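Local coordinates for glutathione S-transferase family protein (Pseudomonas putida, PDB 3LXZ) that probably conjugates reduced glutathione to a wide range of hydrophobic electrophiles, as a glutathione transferase, at residues 11-16 with 156-161; 16-21 with 199-204; 141-146 with 186-191. All coordinates share one frame; numbering follows the deposited sequence.

Contact 1: 11-16 with 156-161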
ATOM      1  N   SER A  11      -9.936   1.294  15.948  1.00 18.01           N
ATOM      2  CA  SER A  11      -9.211   1.082  14.673  1.00 17.23           C
ATOM      3  C   SER A  11      -7.746   1.490  14.783  1.00 17.46           C
ATOM      4  O   SER A  11      -7.446   2.656  15.062  1.00 15.91           O
ATOM      5  CB  SER A  11      -9.847   1.855  13.514  1.00 17.15           C
ATOM      6  OG  SER A  11      -8.914   1.876  12.426  1.00 16.71           O
ATOM      7  N   ASN A  12      -6.839   0.543  14.541  1.00 16.70           N
ATOM      8  CA  ASN A  12      -5.412   0.859  14.534  1.00 16.97           C
ATOM      9  C   ASN A  12      -5.014   1.925  13.496  1.00 16.45           C
ATOM     10  O   ASN A  12      -4.274   2.861  13.822  1.00 16.86           O
ATOM     11  CB  ASN A  12      -4.559  -0.413  14.431  1.00 16.48           C
ATOM     12  CG  ASN A  12      -4.726  -1.152  13.087  1.00 19.39           C
ATOM     13  OD1 ASN A  12      -5.789  -1.133  12.467  1.00 18.58           O
ATOM     14  ND2 ASN A  12      -3.655  -1.812  12.656  1.00 18.69           N
ATOM     15  N   TYR A  13      -5.554   1.833  12.280  1.00 16.41           N
ATOM     16  CA  TYR A  13      -5.253   2.835  11.247  1.00 16.24           C
ATOM     17  C   TYR A  13      -5.780   4.225  11.658  1.00 15.90           C
ATOM     18  O   TYR A  13      -5.153   5.233  11.384  1.00 15.90           O
ATOM     19  CB  TYR A  13      -5.894   2.412   9.924  1.00 16.21           C
ATOM     20  CG  TYR A  13      -5.165   1.308   9.184  1.00 15.40           C
ATOM     21  CD1 TYR A  13      -3.999   1.569   8.464  1.00 17.01           C
ATOM     22  CD2 TYR A  13      -5.668  -0.005   9.176  1.00 19.39           C
ATOM     23  CE1 TYR A  13      -3.337   0.557   7.772  1.00 17.94           C
ATOM     24  CE2 TYR A  13      -5.021  -1.031   8.482  1.00 17.29           C
ATOM     25  CZ  TYR A  13      -3.865  -0.745   7.786  1.00 18.05           C
ATOM     26  OH  TYR A  13      -3.213  -1.751   7.110  1.00 18.84           O
ATOM     27  N   TYR A  14      -6.919   4.269  12.346  1.00 15.42           N
ATOM     28  CA  TYR A  14      -7.451   5.542  12.862  1.00 15.29           C
ATOM     29  C   TYR A  14      -6.480   6.088  13.915  1.00 14.63           C
ATOM     30  O   TYR A  14      -6.155   7.285  13.908  1.00 13.90           O
ATOM     31  CB  TYR A  14      -8.837   5.311  13.469  1.00 15.27           C
ATOM     32  CG  TYR A  14      -9.509   6.508  14.165  1.00 15.55           C
ATOM     33  CD1 TYR A  14     -10.258   7.434  13.436  1.00 14.93           C
ATOM     34  CD2 TYR A  14      -9.464   6.645  15.562  1.00 19.00           C
ATOM     35  CE1 TYR A  14     -10.955   8.491  14.086  1.00 16.96           C
ATOM     36  CE2 TYR A  14     -10.148   7.721  16.233  1.00 16.57           C
ATOM     37  CZ  TYR A  14     -10.865   8.625  15.491  1.00 18.03           C
ATOM     38  OH  TYR A  14     -11.514   9.663  16.135  1.00 18.60           O
ATOM     39  N   ASN A  15      -6.032   5.210  14.808  1.00 15.40           N
ATOM     40  CA  ASN A  15      -5.151   5.647  15.899  1.00 15.77           C
ATOM     41  C   ASN A  15      -3.813   6.225  15.417  1.00 16.43           C
ATOM     42  O   ASN A  15      -3.254   7.154  16.023  1.00 16.77           O
ATOM     43  CB  ASN A  15      -5.007   4.549  16.968  1.00 15.71           C
ATOM     44  CG  ASN A  15      -6.246   4.444  17.852  1.00 15.62           C
ATOM     45  OD1 ASN A  15      -6.973   5.430  18.042  1.00 15.90           O
ATOM     46  ND2 ASN A  15      -6.490   3.258  18.397  1.00 16.01           N
HETATM   47  N   MSE A  16      -3.326   5.703  14.295  1.00 16.16           N
HETATM   48  CA  MSE A  16      -2.129   6.232  13.642  1.00 15.70           C
HETATM   49  C   MSE A  16      -2.310   7.683  13.217  1.00 15.79           C
HETATM   50  O   MSE A  16      -1.454   8.506  13.511  1.00 15.06           O
HETATM   51  CB  MSE A  16      -1.755   5.347  12.437  1.00 16.58           C
HETATM   52  CG  MSE A  16      -1.288   3.909  12.753  1.00 15.51           C
HETATM   53 SE   MSE A  16      -1.248   3.004  10.999  1.00 17.99          SE
HETATM   54  CE  MSE A  16      -1.660   1.128  11.510  1.00 17.95           C
ATOM     55  N   ASP A 156       7.058   5.252  12.321  1.00 16.34           N
ATOM     56  CA  ASP A 156       6.894   4.791  13.708  1.00 16.55           C
ATOM     57  C   ASP A 156       5.444   4.661  14.123  1.00 16.55           C
ATOM     58  O   ASP A 156       5.138   3.872  15.000  1.00 16.89           O
ATOM     59  CB  ASP A 156       7.631   5.727  14.661  1.00 16.98           C
ATOM     60  CG  ASP A 156       9.103   5.712  14.416  1.00 16.32           C
ATOM     61  OD1 ASP A 156       9.716   4.626  14.667  1.00 16.03           O
ATOM     62  OD2 ASP A 156       9.641   6.734  13.950  1.00 17.24           O
ATOM     63  N   LEU A 157       4.570   5.494  13.533  1.00 15.91           N
ATOM     64  CA  LEU A 157       3.140   5.383  13.737  1.00 16.53           C
ATOM     65  C   LEU A 157       2.600   4.068  13.169  1.00 16.16           C
ATOM     66  O   LEU A 157       1.872   3.344  13.854  1.00 16.49           O
ATOM     67  CB  LEU A 157       2.394   6.607  13.170  1.00 16.77           C
ATOM     68  CG  LEU A 157       2.986   7.999  13.509  1.00 17.64           C
ATOM     69  CD1 LEU A 157       2.167   9.145  12.858  1.00 16.98           C
ATOM     70  CD2 LEU A 157       3.134   8.189  15.027  1.00 19.88           C
HETATM   71  N   MSE A 158       2.954   3.735  11.925  1.00 16.00           N
HETATM   72  CA  MSE A 158       2.519   2.448  11.370  1.00 16.32           C
HETATM   73  C   MSE A 158       3.125   1.290  12.175  1.00 15.73           C
HETATM   74  O   MSE A 158       2.453   0.287  12.433  1.00 15.94           O
HETATM   75  CB  MSE A 158       2.939   2.376   9.892  1.00 15.43           C
HETATM   76  CG  MSE A 158       2.627   1.096   9.160  1.00 19.36           C
HETATM   77 SE   MSE A 158       0.741   0.792   8.820  1.00 18.01          SE
HETATM   78  CE  MSE A 158       0.185   2.377   7.810  1.00 18.81           C
ATOM     79  N   PHE A 159       4.384   1.414  12.571  1.00 15.39           N
ATOM     80  CA  PHE A 159       5.011   0.396  13.435  1.00 16.02           C
ATOM     81  C   PHE A 159       4.253   0.182  14.753  1.00 16.37           C
ATOM     82  O   PHE A 159       3.917  -0.918  15.110  1.00 15.33           O
ATOM     83  CB  PHE A 159       6.447   0.806  13.747  1.00 15.77           C
ATOM     84  CG  PHE A 159       7.134  -0.074  14.786  1.00 15.56           C
ATOM     85  CD1 PHE A 159       7.883  -1.181  14.382  1.00 15.99           C
ATOM     86  CD2 PHE A 159       7.037   0.217  16.146  1.00 15.83           C
ATOM     87  CE1 PHE A 159       8.520  -2.008  15.317  1.00 16.22           C
ATOM     88  CE2 PHE A 159       7.699  -0.588  17.099  1.00 15.55           C
ATOM     89  CZ  PHE A 159       8.407  -1.710  16.684  1.00 13.55           C
ATOM     90  N   CYS A 160       3.978   1.252  15.485  1.00 17.64           N
ATOM     91  CA  CYS A 160       3.555   1.024  16.847  1.00 19.57           C
ATOM     92  C   CYS A 160       2.106   0.532  16.941  1.00 18.90           C
ATOM     93  O   CYS A 160       1.745  -0.117  17.902  1.00 19.50           O
ATOM     94  CB  CYS A 160       3.863   2.226  17.729  1.00 19.70           C
ATOM     95  SG  CYS A 160       2.689   3.484  17.544  1.00 29.13           S
ATOM     96  N   PHE A 161       1.290   0.794  15.907  1.00 17.83           N
ATOM     97  CA  PHE A 161      -0.077   0.299  15.882  1.00 17.51           C
ATOM     98  C   PHE A 161      -0.308  -0.878  14.935  1.00 17.72           C
ATOM     99  O   PHE A 161      -1.457  -1.341  14.815  1.00 18.29           O
ATOM    100  CB  PHE A 161      -1.063   1.443  15.544  1.00 18.18           C
ATOM    101  CG  PHE A 161      -1.123   2.522  16.585  1.00 16.83           C
ATOM    102  CD1 PHE A 161      -1.670   2.269  17.849  1.00 20.42           C
ATOM    103  CD2 PHE A 161      -0.706   3.823  16.288  1.00 16.86           C
ATOM    104  CE1 PHE A 161      -1.754   3.304  18.792  1.00 18.46           C
ATOM    105  CE2 PHE A 161      -0.801   4.854  17.231  1.00 17.54           C
ATOM    106  CZ  PHE A 161      -1.300   4.591  18.476  1.00 17.22           C
TER
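F161 turns its CG anti to its own carbonyl carbon (chi1 -65°), and M16 does the same (-67°), so that the ring and the selenomethionine chain lie alongside, pointing opposite ways. This is the domain interface of the glutathione transferase fold. Helix 12-23 of the thioredoxin-like domain packs on helix 154-174 of the all-helical domain. The axes of 12-16 and 156-161 come within 9.2 Å and run roughly antiparallel. The contact is buried near the centre of the chain. M16 CG lies 3.6 Å from F161 CD2 and also touches the L157 carbonyl oxygen. Beyond CG the M16 chain runs extended, and its SE reaches M158 CE at 3.6 Å. M158 is bent instead, which lets its methyl also touch Y13 CE1; its SE makes an oblique Met-aromatic contact with the Y13 ring. The F161 ring is sandwiched. N15 CB stands over the centre of one face, 4.0 Å from the centroid, as a CH-pi contact, and C160 SG lies on the opposite face, toward the rim. S11, which binds glutathione, is the N-cap of helix 12-23: its OG accepts from Y14 N at 3.1 Å. N12 ND2 and Y13 OH are both hydrogen-bonded to E102 of helix 84-106. Across the interface, N12 ND2 donates to F161 O at 3.1 Å; the oxygen lies in the plane of the N12 amide, and the donor is tilted 33° from the carbonyl plane.

Contact 2: 16-21 with 199-204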
HETATM    1  N   MSE A  16      -3.326   5.703  14.295  1.00 16.16           N
HETATM    2  CA  MSE A  16      -2.129   6.232  13.642  1.00 15.70           C
HETATM    3  C   MSE A  16      -2.310   7.683  13.217  1.00 15.79           C
HETATM    4  O   MSE A  16      -1.454   8.506  13.511  1.00 15.06           O
HETATM    5  CB  MSE A  16      -1.755   5.347  12.437  1.00 16.58           C
HETATM    6  CG  MSE A  16      -1.288   3.909  12.753  1.00 15.51           C
HETATM    7 SE   MSE A  16      -1.248   3.004  10.999  1.00 17.99          SE
HETATM    8  CE  MSE A  16      -1.660   1.128  11.510  1.00 17.95           C
ATOM      9  N   VAL A  17      -3.419   8.009  12.549  1.00 16.25           N
ATOM     10  CA  VAL A  17      -3.661   9.407  12.208  1.00 15.17           C
ATOM     11  C   VAL A  17      -3.852  10.255  13.461  1.00 15.59           C
ATOM     12  O   VAL A  17      -3.291  11.354  13.548  1.00 16.72           O
ATOM     13  CB  VAL A  17      -4.812   9.555  11.236  1.00 14.22           C
ATOM     14  CG1 VAL A  17      -5.011  11.052  10.883  1.00 14.29           C
ATOM     15  CG2 VAL A  17      -4.428   8.766   9.932  1.00 13.63           C
ATOM     16  N   LYS A  18      -4.640   9.746  14.404  1.00 15.35           N
ATOM     17  CA  LYS A  18      -4.907  10.458  15.655  1.00 15.39           C
ATOM     18  C   LYS A  18      -3.614  10.815  16.390  1.00 16.11           C
ATOM     19  O   LYS A  18      -3.439  11.989  16.819  1.00 14.21           O
ATOM     20  CB  LYS A  18      -5.854   9.633  16.514  1.00 15.08           C
ATOM     21  CG  LYS A  18      -6.233  10.221  17.874  1.00 16.88           C
ATOM     22  CD  LYS A  18      -7.477   9.469  18.396  1.00 16.00           C
ATOM     23  CE  LYS A  18      -7.906   9.906  19.802  1.00 15.73           C
ATOM     24  NZ  LYS A  18      -9.036   9.038  20.256  1.00 17.44           N
ATOM     25  N   LEU A  19      -2.679   9.856  16.494  1.00 15.95           N
ATOM     26  CA  LEU A  19      -1.396  10.169  17.126  1.00 17.46           C
ATOM     27  C   LEU A  19      -0.633  11.258  16.380  1.00 17.36           C
ATOM     28  O   LEU A  19      -0.019  12.119  17.013  1.00 17.68           O
ATOM     29  CB  LEU A  19      -0.534   8.925  17.300  1.00 16.68           C
ATOM     30  CG  LEU A  19       0.766   9.059  18.103  1.00 18.80           C
ATOM     31  CD1 LEU A  19       0.513   9.716  19.479  1.00 18.00           C
ATOM     32  CD2 LEU A  19       1.362   7.663  18.258  1.00 16.74           C
ATOM     33  N   ALA A  20      -0.669  11.227  15.032  1.00 17.36           N
ATOM     34  CA  ALA A  20       0.071  12.208  14.225  1.00 17.32           C
ATOM     35  C   ALA A  20      -0.485  13.602  14.533  1.00 18.01           C
ATOM     36  O   ALA A  20       0.283  14.538  14.751  1.00 18.08           O
ATOM     37  CB  ALA A  20      -0.078  11.903  12.713  1.00 17.11           C
ATOM     38  N   LEU A  21      -1.818  13.713  14.564  1.00 18.68           N
ATOM     39  CA  LEU A  21      -2.486  14.996  14.819  1.00 19.80           C
ATOM     40  C   LEU A  21      -2.138  15.488  16.227  1.00 20.30           C
ATOM     41  O   LEU A  21      -1.879  16.672  16.415  1.00 22.07           O
ATOM     42  CB  LEU A  21      -4.007  14.883  14.641  1.00 20.19           C
ATOM     43  CG  LEU A  21      -4.487  14.633  13.197  1.00 19.88           C
ATOM     44  CD1 LEU A  21      -5.933  14.201  13.149  1.00 22.53           C
ATOM     45  CD2 LEU A  21      -4.284  15.867  12.357  1.00 22.14           C
ATOM     46  N   PRO A 199      -1.603   7.646  26.579  1.00 21.78           N
ATOM     47  CA  PRO A 199      -2.704   7.392  27.526  1.00 22.20           C
ATOM     48  C   PRO A 199      -4.099   7.783  26.981  1.00 22.09           C
ATOM     49  O   PRO A 199      -5.048   7.008  27.134  1.00 22.20           O
ATOM     50  CB  PRO A 199      -2.309   8.230  28.766  1.00 22.85           C
ATOM     51  CG  PRO A 199      -0.777   8.237  28.724  1.00 23.31           C
ATOM     52  CD  PRO A 199      -0.428   8.261  27.233  1.00 22.33           C
ATOM     53  N   ARG A 200      -4.207   8.948  26.338  1.00 22.21           N
ATOM     54  CA  ARG A 200      -5.448   9.403  25.714  1.00 22.16           C
ATOM     55  C   ARG A 200      -5.943   8.457  24.595  1.00 21.18           C
ATOM     56  O   ARG A 200      -7.121   8.125  24.530  1.00 20.62           O
ATOM     57  CB  ARG A 200      -5.270  10.822  25.186  1.00 22.87           C
ATOM     58  CG  ARG A 200      -6.104  11.188  23.969  1.00 26.83           C
ATOM     59  CD  ARG A 200      -7.371  11.934  24.331  1.00 31.06           C
ATOM     60  NE  ARG A 200      -8.221  12.123  23.147  1.00 33.15           N
ATOM     61  CZ  ARG A 200      -8.262  13.226  22.390  1.00 34.55           C
ATOM     62  NH1 ARG A 200      -7.505  14.292  22.672  1.00 30.55           N
ATOM     63  NH2 ARG A 200      -9.077  13.263  21.334  1.00 34.30           N
ATOM     64  N   ILE A 201      -5.030   7.992  23.750  1.00 20.27           N
ATOM     65  CA  ILE A 201      -5.398   7.037  22.716  1.00 19.58           C
ATOM     66  C   ILE A 201      -5.939   5.744  23.294  1.00 18.73           C
ATOM     67  O   ILE A 201      -6.965   5.230  22.847  1.00 18.95           O
ATOM     68  CB  ILE A 201      -4.236   6.795  21.743  1.00 20.08           C
ATOM     69  CG1 ILE A 201      -4.159   7.992  20.812  1.00 20.99           C
ATOM     70  CG2 ILE A 201      -4.501   5.543  20.925  1.00 20.39           C
ATOM     71  CD1 ILE A 201      -2.780   8.218  20.215  1.00 23.79           C
ATOM     72  N   LEU A 202      -5.266   5.215  24.304  1.00 18.40           N
ATOM     73  CA  LEU A 202      -5.687   3.966  24.867  1.00 18.38           C
ATOM     74  C   LEU A 202      -6.964   4.081  25.710  1.00 18.65           C
ATOM     75  O   LEU A 202      -7.768   3.149  25.754  1.00 18.24           O
ATOM     76  CB  LEU A 202      -4.558   3.307  25.658  1.00 19.27           C
ATOM     77  CG  LEU A 202      -3.284   3.012  24.856  1.00 20.80           C
ATOM     78  CD1 LEU A 202      -2.264   2.416  25.802  1.00 21.34           C
ATOM     79  CD2 LEU A 202      -3.595   2.047  23.690  1.00 23.21           C
ATOM     80  N   ALA A 203      -7.145   5.231  26.355  1.00 18.26           N
ATOM     81  CA  ALA A 203      -8.346   5.516  27.152  1.00 20.15           C
ATOM     82  C   ALA A 203      -9.574   5.614  26.231  1.00 20.18           C
ATOM     83  O   ALA A 203     -10.631   5.011  26.518  1.00 19.90           O
ATOM     84  CB  ALA A 203      -8.166   6.829  27.978  1.00 20.79           C
ATOM     85  N   ASP A 204      -9.413   6.353  25.130  1.00 19.71           N
ATOM     86  CA  ASP A 204     -10.486   6.488  24.135  1.00 19.66           C
ATOM     87  C   ASP A 204     -10.818   5.138  23.522  1.00 19.20           C
ATOM     88  O   ASP A 204     -11.982   4.787  23.369  1.00 18.88           O
ATOM     89  CB  ASP A 204     -10.154   7.503  23.049  1.00 20.21           C
ATOM     90  CG  ASP A 204     -10.120   8.963  23.563  1.00 24.14           C
ATOM     91  OD1 ASP A 204     -10.517   9.230  24.745  1.00 26.17           O
ATOM     92  OD2 ASP A 204      -9.658   9.842  22.788  1.00 25.90           O
TER
HETATM   93  O   HOH W   1      -7.888   6.401  20.410  1.00 16.03           O
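Helix 12-23 meets the C-terminal helix 198-218 here through a salt-bridge network of K18, R200 and D204. K18 NZ donates to D204 OD2 at 2.7 Å, on the anti lone pair of that oxygen. R200 NE reaches the same OD2 at 2.7 Å from the syn side, 23° out of the carboxylate plane. One carboxylate oxygen takes two charged donors. K18 gets there fully stretched, CG anti to the backbone N (chi1 179°) and every later torsion extended. The axes of 16-21 and 199-204 pass 10.8 Å apart, their directions differing by 144°. The C-terminal helix here closes on the thioredoxin-like domain of the glutathione transferase fold, and long polar chains span the distance. K18 NZ and R200 NE are 4.3 Å apart, and D204 probably offsets their like charges. E30 on strand 28-32 adds a second carboxylate, forming salt bridges with both K18 NZ and R200 NH2. A water accepts from K18 NZ and donates to the I201 carbonyl oxygen, tying the lysine to the helix backbone. Beside the charges, I201 CD1 packs at 3.7 Å from L19 CD1 and equally close to L19 CB, the two side chains set crosswise.

Contact 3: 141-146 with 186-191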
ATOM      1  N   GLY A 141      15.005  -1.733   8.582  1.00 20.30           N
ATOM      2  CA  GLY A 141      14.800  -0.737   9.646  1.00 18.53           C
ATOM      3  C   GLY A 141      16.112  -0.342  10.284  1.00 18.73           C
ATOM      4  O   GLY A 141      17.031  -1.148  10.365  1.00 19.40           O
ATOM      5  N   ARG A 142      16.235   0.913  10.694  1.00 18.35           N
ATOM      6  CA  ARG A 142      17.449   1.364  11.373  1.00 18.56           C
ATOM      7  C   ARG A 142      17.360   1.155  12.885  1.00 18.10           C
ATOM      8  O   ARG A 142      18.323   0.710  13.512  1.00 18.18           O
ATOM      9  CB  ARG A 142      17.720   2.837  11.072  1.00 18.86           C
ATOM     10  CG  ARG A 142      18.410   3.129   9.731  1.00 23.68           C
ATOM     11  CD  ARG A 142      17.632   2.618   8.528  1.00 32.57           C
ATOM     12  NE  ARG A 142      18.080   3.283   7.302  1.00 39.23           N
ATOM     13  CZ  ARG A 142      18.091   2.758   6.080  1.00 40.69           C
ATOM     14  NH1 ARG A 142      17.668   1.501   5.834  1.00 39.31           N
ATOM     15  NH2 ARG A 142      18.542   3.520   5.089  1.00 43.07           N
ATOM     16  N   PHE A 143      16.199   1.454  13.452  1.00 17.69           N
ATOM     17  CA  PHE A 143      15.946   1.290  14.889  1.00 18.00           C
ATOM     18  C   PHE A 143      16.993   2.004  15.723  1.00 18.23           C
ATOM     19  O   PHE A 143      17.734   1.389  16.499  1.00 18.93           O
ATOM     20  CB  PHE A 143      15.854  -0.182  15.249  1.00 16.89           C
ATOM     21  CG  PHE A 143      14.646  -0.838  14.713  1.00 18.77           C
ATOM     22  CD1 PHE A 143      13.428  -0.653  15.335  1.00 17.44           C
ATOM     23  CD2 PHE A 143      14.712  -1.612  13.538  1.00 19.61           C
ATOM     24  CE1 PHE A 143      12.280  -1.259  14.827  1.00 20.89           C
ATOM     25  CE2 PHE A 143      13.602  -2.224  13.026  1.00 19.47           C
ATOM     26  CZ  PHE A 143      12.365  -2.047  13.666  1.00 19.63           C
ATOM     27  N   ALA A 144      17.049   3.310  15.565  1.00 17.63           N
ATOM     28  CA  ALA A 144      18.143   4.073  16.136  1.00 19.08           C
ATOM     29  C   ALA A 144      17.688   5.217  17.033  1.00 18.59           C
ATOM     30  O   ALA A 144      18.342   6.236  17.065  1.00 19.78           O
ATOM     31  CB  ALA A 144      19.073   4.610  15.003  1.00 20.52           C
ATOM     32  N   PRO A 145      16.645   5.020  17.852  1.00 17.47           N
ATOM     33  CA  PRO A 145      15.845   3.829  18.185  1.00 16.97           C
ATOM     34  C   PRO A 145      14.634   3.630  17.278  1.00 17.23           C
ATOM     35  O   PRO A 145      14.051   2.538  17.247  1.00 18.21           O
ATOM     36  CB  PRO A 145      15.357   4.125  19.600  1.00 17.36           C
ATOM     37  CG  PRO A 145      15.239   5.634  19.607  1.00 16.83           C
ATOM     38  CD  PRO A 145      16.404   6.119  18.801  1.00 18.13           C
ATOM     39  N   TYR A 146      14.259   4.693  16.577  1.00 17.76           N
ATOM     40  CA  TYR A 146      13.061   4.693  15.738  1.00 17.74           C
ATOM     41  C   TYR A 146      13.251   3.921  14.437  1.00 17.07           C
ATOM     42  O   TYR A 146      14.385   3.603  14.035  1.00 16.53           O
ATOM     43  CB  TYR A 146      12.627   6.139  15.454  1.00 17.96           C
ATOM     44  CG  TYR A 146      12.420   6.936  16.701  1.00 19.46           C
ATOM     45  CD1 TYR A 146      11.204   6.897  17.363  1.00 18.94           C
ATOM     46  CD2 TYR A 146      13.437   7.744  17.222  1.00 20.52           C
ATOM     47  CE1 TYR A 146      11.000   7.632  18.531  1.00 23.61           C
ATOM     48  CE2 TYR A 146      13.226   8.488  18.388  1.00 23.35           C
ATOM     49  CZ  TYR A 146      12.010   8.410  19.032  1.00 21.64           C
ATOM     50  OH  TYR A 146      11.769   9.138  20.179  1.00 25.91           O
ATOM     51  N   LYS A 186      11.338  -4.667  19.987  1.00 18.88           N
ATOM     52  CA  LYS A 186      10.761  -4.780  21.331  1.00 19.99           C
ATOM     53  C   LYS A 186      10.977  -3.465  22.081  1.00 19.29           C
ATOM     54  O   LYS A 186      10.042  -2.908  22.693  1.00 18.90           O
ATOM     55  CB  LYS A 186      11.350  -5.990  22.089  1.00 19.20           C
ATOM     56  CG  LYS A 186      10.436  -6.558  23.168  1.00 24.91           C
ATOM     57  CD  LYS A 186      11.114  -7.760  23.823  1.00 29.60           C
ATOM     58  CE  LYS A 186      10.103  -8.683  24.461  1.00 31.09           C
ATOM     59  NZ  LYS A 186       8.859  -7.951  24.826  1.00 34.96           N
ATOM     60  N   ALA A 187      12.188  -2.923  21.965  1.00 18.67           N
ATOM     61  CA  ALA A 187      12.557  -1.701  22.651  1.00 18.08           C
ATOM     62  C   ALA A 187      11.805  -0.480  22.110  1.00 17.72           C
ATOM     63  O   ALA A 187      11.377   0.373  22.869  1.00 17.27           O
ATOM     64  CB  ALA A 187      14.066  -1.494  22.556  1.00 18.32           C
ATOM     65  N   LEU A 188      11.607  -0.427  20.790  1.00 17.32           N
ATOM     66  CA  LEU A 188      10.894   0.703  20.195  1.00 16.99           C
ATOM     67  C   LEU A 188       9.409   0.671  20.606  1.00 16.97           C
ATOM     68  O   LEU A 188       8.818   1.721  20.879  1.00 18.50           O
ATOM     69  CB  LEU A 188      11.068   0.709  18.650  1.00 16.94           C
ATOM     70  CG  LEU A 188      10.264   1.786  17.889  1.00 16.87           C
ATOM     71  CD1 LEU A 188      10.530   3.206  18.417  1.00 18.54           C
ATOM     72  CD2 LEU A 188      10.586   1.758  16.375  1.00 16.56           C
ATOM     73  N   LEU A 189       8.822  -0.522  20.644  1.00 17.33           N
ATOM     74  CA  LEU A 189       7.425  -0.637  21.003  1.00 17.95           C
ATOM     75  C   LEU A 189       7.235  -0.116  22.422  1.00 18.49           C
ATOM     76  O   LEU A 189       6.278   0.596  22.682  1.00 17.78           O
ATOM     77  CB  LEU A 189       6.931  -2.075  20.875  1.00 19.00           C
ATOM     78  CG  LEU A 189       5.406  -2.237  20.802  1.00 22.04           C
ATOM     79  CD1 LEU A 189       4.788  -1.537  19.547  1.00 20.35           C
ATOM     80  CD2 LEU A 189       5.019  -3.703  20.792  1.00 21.94           C
ATOM     81  N   GLN A 190       8.138  -0.445  23.348  1.00 17.41           N
ATOM     82  CA  GLN A 190       7.988   0.107  24.695  1.00 17.56           C
ATOM     83  C   GLN A 190       8.150   1.616  24.690  1.00 18.05           C
ATOM     84  O   GLN A 190       7.441   2.312  25.397  1.00 19.69           O
ATOM     85  CB  GLN A 190       8.995  -0.488  25.655  1.00 16.81           C
ATOM     86  CG  GLN A 190       8.719  -0.118  27.117  1.00 18.34           C
ATOM     87  CD  GLN A 190       9.358   1.176  27.547  1.00 19.95           C
ATOM     88  OE1 GLN A 190      10.158   1.774  26.824  1.00 22.22           O
ATOM     89  NE2 GLN A 190       9.002   1.637  28.754  1.00 24.55           N
ATOM     90  N   LEU A 191       9.079   2.110  23.879  1.00 18.59           N
ATOM     91  CA  LEU A 191       9.352   3.542  23.783  1.00 19.19           C
ATOM     92  C   LEU A 191       8.144   4.361  23.270  1.00 19.74           C
ATOM     93  O   LEU A 191       7.793   5.401  23.832  1.00 19.29           O
ATOM     94  CB  LEU A 191      10.580   3.783  22.894  1.00 20.25           C
ATOM     95  CG  LEU A 191      11.000   5.252  22.753  1.00 22.63           C
ATOM     96  CD1 LEU A 191      11.257   5.918  24.107  1.00 27.06           C
ATOM     97  CD2 LEU A 191      12.237   5.400  21.868  1.00 26.86           C
TER
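L188 on helix 183-193 pushes its side chain against the bend of segment 141-146, between F143 and Y146. Its CB starts 3.8 Å from the P145 carbonyl oxygen. CG stays beside that oxygen, and both methyls touch it too, CD2 at 3.7 Å. The whole leucine side chain thus gathers round that one oxygen. At the tip the branches part. CD2 meets the F143 ring at CE1, 3.8 Å away, and also lies against Y146 CA. CD1 goes to the Y146 ring, 3.9 Å from CD1 of the tyrosine. Both rings are approached obliquely. With CG anti to the backbone N (chi1 175°), L188 extends from its helix into the loop. Replacing L188 with an alanine would probably open a gap between F143 and Y146, with both rings and the P145 oxygen losing the L188 methyls.

L191, one helical turn on, adds a second point of packing. Its CD2 meets P145 CG at 3.8 Å and also approaches CZ and OH of Y146, at 4.1 Å from each. The cis peptide before P145 lies within the tight bend that the backbone hydrogen bond from A144 N to Y146 O closes. No hydrogen bond crosses between the two segments; the contact is apolar packing at the surface, away from the glutathione site. F143 also meets the ring of F182, with planes at about 70°. Segment 141-146 is part of the loop that leads from helix 120-140 to helix 154-174. Helix 183-193 lies against it, and D156 and F159 of helix 154-174 touch L188 as well, so the loop and the two helices meet around this leucine.

Overall arrangement
Contacts 1 and 2 share helix 12-23; M16 belongs to both ranges but packs only in contact 1. Their centres are about 9 Å apart, and they touch where L157 and F161 pack on L19 and A20. Helix 12-23, in the N-terminal domain, is thus held by helices 154-174 and 198-218 of the C-terminal domain. Contact 3 lies wholly within that domain. Its centre is about 15 Å from that of contact 1, which it touches through D156 and F159, and about 19 Å from that of contact 2. Along the chain, the segments of contact 1 alternate with those of contacts 2 and 3, and both segments of contact 3 fall between the two of contact 2. Helix 154-174 links the domain interface to the outer loop.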